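Local coordinates for protein Rho guanyl nucleotide exchange factor (Rom2), putative (Aspergillus fumigatus Af293, PDB 5O51) that probably acts as a guanine-nucleotide exchange factor for Rho-type GTPases; this chain is its CNH domain, a seven-bladed beta-propeller, at residues 9-14 with 316-321; 31-36 with 42-47. All blocks are in the same frame, centred on the assembly; numbering follows the deposited sequence.

How the interactions relate
Both contacts sit about 17 Å from the centre of the chain, on neighbouring blades of the propeller, and their own centres are 12 Å apart. Interaction 1 belongs to the last blade, where the N-terminal strand 8-12 joins the C-terminal strands; interaction 2 is a hairpin pairing in the first blade. They meet directly where the two blades abut. Glu316 OE1 forms a salt bridge with Arg47 NH2 at 3.0 Å, and Leu318 CD1 packs on Leu34 CD2 at 3.9 Å. Leu11 joins in from the closing strand, its CD2 lying 3.4 Å from Arg47 NH1. The blade seam therefore combines one charged link with a leucine cluster.

Interaction 1. Residues 9-14 with 316-321; sequences TVLCSN and EILYAY
The ring of Tyr321 meets Val10 at its hydroxyl edge, not over a face: Val10 CG2 lies beyond the phenol oxygen, 4.1 Å from Tyr321 OH and displaced to one side of the ring plane. Val329, on the strand between the two segments, also touches Tyr321, and Ile307 reaches it from strand 307-312. The hydroxyl hydrogen-bonds to Lys8 NZ, from the residue just before Thr9; the Val10 methyl stands beside it at van der Waals range.

The second touch is purely aliphatic. Leu11 CD1 and Leu318 CD2 meet at 3.6 Å, with the two side chains crossing at about a right angle. In Leu318, CG stands beside the backbone N and anti to the carbonyl carbon (chi1 -57°), and the branch ends nearer to Leu11 than its first bond would suggest. The backbones stay well apart, with Leu11 CA 9.2 Å from Leu318 CA, because strand 327-333 runs between them. Leu11 and Cys12 both face Val330 there, a classic beta bulge.

Strand 8-12 thus completes the last four-stranded blade, the N-terminal closure familiar from beta-propellers. No hydrogen bond links 9-14 to 316-321: they touch directly only through one leucine-leucine contact and a loose methyl-to-hydroxyl approach, while the intervening strand supplies the backbone pairing.

Interaction 2. Residues 31-36 with 42-47; sequences GRKLVY and IFISER
Lys33 to Tyr36 pair with Phe43 to Glu46 as an antiparallel beta hairpin, the two middle strands of the first propeller blade; the short strand axes pass 4.7 Å apart at 164°.

Backbone hydrogen bonds set the register. Leu34 and Ser45 form one hydrogen-bonded pair, Tyr36 and Phe43 the next, each exchanging both N-H groups; the bond from Tyr36 N to Phe43 O measures 2.9 Å and is nearly straight. Val35 with Ile44 and Lys33 with Glu46 are non-hydrogen-bonded pairs. Past the strand end Arg47 N donates to Arg32 O at 2.7 Å. Arg32 and Lys33 both face Val28 on the neighbouring strand, a classic beta bulge.

Apolar contacts link side chains on the face carrying Val35 and Ile44. The two gamma branches of Val35 divide the work: CG1 meets Ile42 CG2 at 3.6 Å, and CG2 meets Ile44 CD1 at 3.9 Å. Ile44 also carries its CD1 to the aliphatic part of Lys33, 3.7 Å from CD. Val59 and Ile68 from strands 57-61 and 65-71 continue this packing.

Charged groups gather at the hairpin's open end. Lys33 and Glu46 run alongside each other in the same direction, and a bend at the end of the lysine chain (chi4 49°) accompanies the salt bridge of NZ to Glu46 OE2 at 3.5 Å. The Arg47 guanidinium turns away, its NH2 paired with Glu316 of the last blade.

On the other face the polar contact is between hydroxyls. Ser45 OG, rotated about its first side-chain bond to lie between the directions of N and C (chi1 66°), sits at the edge of the Tyr36 ring near its plane and hydrogen-bonds to Tyr36 OH at 3.2 Å.

Interaction 1. Residues 9-14 with 316-321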
loop_
_atom_site.group_PDB
_atom_site.type_symbol
_atom_site.label_atom_id
_atom_site.label_comp_id
_atom_site.label_asym_id
_atom_site.label_seq_id
_atom_site.Cartn_x
_atom_site.Cartn_y
_atom_site.Cartn_z
ATOM N N THR A 9 -18.775 -7.924 0.649
ATOM C CA THR A 9 -18.877 -9.357 1.053
ATOM C C THR A 9 -17.843 -9.733 2.144
ATOM O O THR A 9 -16.651 -9.437 1.986
ATOM C CB THR A 9 -18.711 -10.278 -0.176
ATOM O OG1 THR A 9 -19.639 -9.887 -1.189
ATOM C CG2 THR A 9 -19.007 -11.726 0.169
ATOM N N VAL A 10 -18.299 -10.376 3.219
ATOM C CA VAL A 10 -17.401 -10.994 4.202
ATOM C C VAL A 10 -16.686 -12.236 3.644
ATOM O O VAL A 10 -17.351 -13.208 3.337
ATOM C CB VAL A 10 -18.157 -11.387 5.470
ATOM C CG1 VAL A 10 -17.200 -12.100 6.441
ATOM C CG2 VAL A 10 -18.758 -10.149 6.099
ATOM N N LEU A 11 -15.355 -12.188 3.507
ATOM C CA LEU A 11 -14.565 -13.350 3.080
ATOM C C LEU A 11 -14.181 -14.309 4.217
ATOM O O LEU A 11 -14.258 -15.506 4.016
ATOM C CB LEU A 11 -13.300 -12.952 2.312
ATOM C CG LEU A 11 -13.501 -11.946 1.169
ATOM C CD1 LEU A 11 -12.202 -11.732 0.445
ATOM C CD2 LEU A 11 -14.576 -12.417 0.191
ATOM N N CYS A 12 -13.717 -13.806 5.359
ATOM C CA CYS A 12 -13.203 -14.689 6.488
ATOM C C CYS A 12 -13.412 -13.956 7.785
ATOM O O CYS A 12 -12.716 -12.972 8.067
ATOM C CB CYS A 12 -11.709 -15.072 6.329
ATOM S SG CYS A 12 -11.232 -16.394 7.531
ATOM N N SER A 13 -14.422 -14.391 8.545
ATOM C CA SER A 13 -14.748 -13.857 9.842
ATOM C C SER A 13 -14.445 -14.870 10.993
ATOM O O SER A 13 -14.727 -14.568 12.184
ATOM C CB SER A 13 -16.237 -13.523 9.890
ATOM O OG SER A 13 -17.014 -14.697 9.917
ATOM N N ASN A 14 -13.993 -16.080 10.637
ATOM C CA ASN A 14 -13.900 -17.179 11.643
ATOM C C ASN A 14 -12.532 -17.475 12.201
ATOM O O ASN A 14 -12.442 -17.907 13.334
ATOM C CB ASN A 14 -14.461 -18.475 11.073
ATOM C CG ASN A 14 -15.967 -18.437 10.940
ATOM O OD1 ASN A 14 -16.496 -18.624 9.843
ATOM N ND2 ASN A 14 -16.670 -18.205 12.052
ATOM N N GLU A 316 -11.188 -5.787 -6.847
ATOM C CA GLU A 316 -11.846 -5.502 -5.587
ATOM C C GLU A 316 -10.925 -4.751 -4.659
ATOM O O GLU A 316 -9.753 -4.620 -4.913
ATOM C CB GLU A 316 -12.308 -6.824 -4.916
ATOM C CG GLU A 316 -11.200 -7.868 -4.820
ATOM C CD GLU A 316 -11.665 -9.249 -4.353
ATOM O OE1 GLU A 316 -12.831 -9.412 -3.916
ATOM O OE2 GLU A 316 -10.830 -10.178 -4.394
ATOM N N ILE A 317 -11.495 -4.231 -3.600
ATOM C CA ILE A 317 -10.720 -3.670 -2.479
ATOM C C ILE A 317 -10.926 -4.591 -1.304
ATOM O O ILE A 317 -12.047 -4.800 -0.858
ATOM C CB ILE A 317 -11.228 -2.251 -2.111
ATOM C CG1 ILE A 317 -11.158 -1.384 -3.349
ATOM C CG2 ILE A 317 -10.398 -1.658 -0.971
ATOM C CD1 ILE A 317 -12.079 -0.174 -3.304
ATOM N N LEU A 318 -9.830 -5.149 -0.804
ATOM C CA LEU A 318 -9.852 -5.980 0.395
ATOM C C LEU A 318 -9.433 -5.149 1.634
ATOM O O LEU A 318 -8.451 -4.347 1.583
ATOM C CB LEU A 318 -8.929 -7.192 0.178
ATOM C CG LEU A 318 -9.244 -8.081 -1.029
ATOM C CD1 LEU A 318 -8.213 -9.135 -1.280
ATOM C CD2 LEU A 318 -10.589 -8.735 -0.735
ATOM N N TYR A 319 -10.158 -5.350 2.739
ATOM C CA TYR A 319 -9.889 -4.623 3.969
ATOM C C TYR A 319 -10.258 -5.470 5.170
ATOM O O TYR A 319 -10.907 -6.465 5.000
ATOM C CB TYR A 319 -10.604 -3.242 3.972
ATOM C CG TYR A 319 -12.094 -3.292 4.210
ATOM C CD1 TYR A 319 -12.961 -3.701 3.221
ATOM C CD2 TYR A 319 -12.642 -2.978 5.459
ATOM C CE1 TYR A 319 -14.340 -3.798 3.443
ATOM C CE2 TYR A 319 -14.017 -3.037 5.691
ATOM C CZ TYR A 319 -14.867 -3.430 4.650
ATOM O OH TYR A 319 -16.268 -3.505 4.835
ATOM N N ALA A 320 -9.698 -5.128 6.350
ATOM C CA ALA A 320 -10.020 -5.769 7.621
ATOM C C ALA A 320 -10.584 -4.821 8.670
ATOM O O ALA A 320 -10.257 -3.641 8.665
ATOM C CB ALA A 320 -8.768 -6.480 8.182
ATOM N N TYR A 321 -11.373 -5.360 9.580
ATOM C CA TYR A 321 -11.928 -4.609 10.708
ATOM C C TYR A 321 -12.172 -5.538 11.912
ATOM O O TYR A 321 -12.377 -6.758 11.734
ATOM C CB TYR A 321 -13.196 -3.843 10.274
ATOM C CG TYR A 321 -14.377 -4.728 9.867
ATOM C CD1 TYR A 321 -14.549 -5.080 8.561
ATOM C CD2 TYR A 321 -15.331 -5.162 10.780
ATOM C CE1 TYR A 321 -15.589 -5.861 8.157
ATOM C CE2 TYR A 321 -16.386 -5.987 10.382
ATOM C CZ TYR A 321 -16.483 -6.331 9.059
ATOM O OH TYR A 321 -17.492 -7.111 8.528
#

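Interaction 2. Residues 31-36 with 42-47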
loop_
_atom_site.group_PDB
_atom_site.type_symbol
_atom_site.label_atom_id
_atom_site.label_comp_id
_atom_site.label_asym_id
_atom_site.label_seq_id
_atom_site.Cartn_x
_atom_site.Cartn_y
_atom_site.Cartn_z
ATOM N N GLY A 31 -5.296 -13.837 -8.394
ATOM C CA GLY A 31 -6.393 -13.452 -7.491
ATOM C C GLY A 31 -7.163 -14.665 -6.985
ATOM O O GLY A 31 -8.102 -14.562 -6.193
ATOM N N ARG A 32 -6.724 -15.853 -7.363
ATOM C CA ARG A 32 -7.414 -17.070 -6.867
ATOM C C ARG A 32 -6.999 -17.527 -5.462
ATOM O O ARG A 32 -7.748 -18.277 -4.795
ATOM C CB ARG A 32 -7.243 -18.158 -7.894
ATOM C CG ARG A 32 -8.017 -17.801 -9.174
ATOM C CD ARG A 32 -7.852 -18.866 -10.239
ATOM N NE ARG A 32 -6.464 -19.103 -10.626
ATOM C CZ ARG A 32 -5.742 -18.376 -11.499
ATOM N NH1 ARG A 32 -6.239 -17.264 -12.089
ATOM N NH2 ARG A 32 -4.482 -18.754 -11.766
ATOM N N LYS A 33 -5.862 -17.043 -4.980
ATOM C CA LYS A 33 -5.497 -17.267 -3.569
ATOM C C LYS A 33 -5.063 -15.971 -2.846
ATOM O O LYS A 33 -4.518 -15.007 -3.450
ATOM C CB LYS A 33 -4.366 -18.316 -3.477
ATOM C CG LYS A 33 -4.664 -19.727 -4.088
ATOM C CD LYS A 33 -3.373 -20.537 -3.982
ATOM C CE LYS A 33 -3.477 -22.012 -4.366
ATOM N NZ LYS A 33 -4.167 -22.161 -5.660
ATOM N N LEU A 34 -5.246 -15.991 -1.520
ATOM C CA LEU A 34 -4.879 -14.863 -0.653
ATOM C C LEU A 34 -3.782 -15.258 0.304
ATOM O O LEU A 34 -3.910 -16.268 1.016
ATOM C CB LEU A 34 -6.087 -14.470 0.188
ATOM C CG LEU A 34 -7.304 -14.037 -0.602
ATOM C CD1 LEU A 34 -8.470 -13.777 0.356
ATOM C CD2 LEU A 34 -7.007 -12.840 -1.482
ATOM N N VAL A 35 -2.730 -14.452 0.384
ATOM C CA VAL A 35 -1.662 -14.678 1.322
ATOM C C VAL A 35 -1.690 -13.584 2.438
ATOM O O VAL A 35 -1.586 -12.360 2.155
ATOM C CB VAL A 35 -0.315 -14.669 0.572
ATOM C CG1 VAL A 35 0.869 -14.837 1.519
ATOM C CG2 VAL A 35 -0.303 -15.752 -0.536
ATOM N N TYR A 36 -1.781 -14.028 3.692
ATOM C CA TYR A 36 -1.968 -13.184 4.908
ATOM C C TYR A 36 -0.709 -13.124 5.738
ATOM O O TYR A 36 -0.098 -14.178 6.033
ATOM C CB TYR A 36 -3.037 -13.771 5.867
ATOM C CG TYR A 36 -4.420 -14.053 5.270
ATOM C CD1 TYR A 36 -5.396 -13.081 5.197
ATOM C CD2 TYR A 36 -4.705 -15.265 4.710
ATOM C CE1 TYR A 36 -6.675 -13.381 4.700
ATOM C CE2 TYR A 36 -5.947 -15.568 4.152
ATOM C CZ TYR A 36 -6.935 -14.638 4.143
ATOM O OH TYR A 36 -8.146 -14.990 3.558
ATOM N N ILE A 42 2.679 -16.508 8.306
ATOM C CA ILE A 42 2.086 -16.268 6.988
ATOM C C ILE A 42 1.206 -17.480 6.659
ATOM O O ILE A 42 1.608 -18.686 6.841
ATOM C CB ILE A 42 3.186 -16.019 5.968
ATOM C CG1 ILE A 42 3.946 -14.740 6.323
ATOM C CG2 ILE A 42 2.637 -15.833 4.527
ATOM C CD1 ILE A 42 5.214 -14.560 5.527
ATOM N N PHE A 43 -0.007 -17.182 6.182
ATOM C CA PHE A 43 -1.037 -18.198 5.850
ATOM C C PHE A 43 -1.501 -18.007 4.404
ATOM O O PHE A 43 -1.423 -16.867 3.846
ATOM C CB PHE A 43 -2.217 -18.083 6.797
ATOM C CG PHE A 43 -1.897 -18.283 8.299
ATOM C CD1 PHE A 43 -1.429 -17.227 9.090
ATOM C CD2 PHE A 43 -2.111 -19.530 8.915
ATOM C CE1 PHE A 43 -1.121 -17.432 10.446
ATOM C CE2 PHE A 43 -1.837 -19.740 10.268
ATOM C CZ PHE A 43 -1.365 -18.669 11.049
ATOM N N ILE A 44 -2.013 -19.086 3.798
ATOM C CA ILE A 44 -2.640 -19.036 2.444
ATOM C C ILE A 44 -3.981 -19.708 2.469
ATOM O O ILE A 44 -4.158 -20.729 3.159
ATOM C CB ILE A 44 -1.726 -19.626 1.361
ATOM C CG1 ILE A 44 -2.322 -19.511 -0.034
ATOM C CG2 ILE A 44 -1.360 -21.100 1.569
ATOM C CD1 ILE A 44 -1.250 -19.521 -1.106
ATOM N N SER A 45 -4.973 -19.108 1.785
ATOM C CA SER A 45 -6.283 -19.737 1.539
ATOM C C SER A 45 -6.648 -19.513 0.055
ATOM O O SER A 45 -5.995 -18.749 -0.643
ATOM C CB SER A 45 -7.430 -19.123 2.390
ATOM O OG SER A 45 -7.659 -17.776 1.987
ATOM N N GLU A 46 -7.730 -20.150 -0.348
ATOM C CA GLU A 46 -8.348 -20.009 -1.674
ATOM C C GLU A 46 -9.328 -18.878 -1.565
ATOM O O GLU A 46 -10.122 -18.822 -0.609
ATOM C CB GLU A 46 -9.166 -21.254 -2.083
ATOM C CG GLU A 46 -8.394 -22.563 -2.102
ATOM C CD GLU A 46 -7.638 -22.812 -3.388
ATOM O OE1 GLU A 46 -8.188 -22.534 -4.486
ATOM O OE2 GLU A 46 -6.495 -23.317 -3.303
ATOM N N ARG A 47 -9.293 -18.010 -2.562
ATOM C CA ARG A 47 -10.271 -16.937 -2.682
ATOM C C ARG A 47 -11.671 -17.450 -2.885
ATOM O O ARG A 47 -12.590 -16.783 -2.460
ATOM C CB ARG A 47 -9.907 -16.012 -3.849
ATOM C CG ARG A 47 -10.899 -14.866 -4.136
ATOM C CD ARG A 47 -11.102 -13.902 -2.937
ATOM N NE ARG A 47 -12.099 -12.842 -3.205
ATOM C CZ ARG A 47 -13.421 -12.992 -3.101
ATOM N NH1 ARG A 47 -13.966 -14.152 -2.722
ATOM N NH2 ARG A 47 -14.230 -11.960 -3.344
#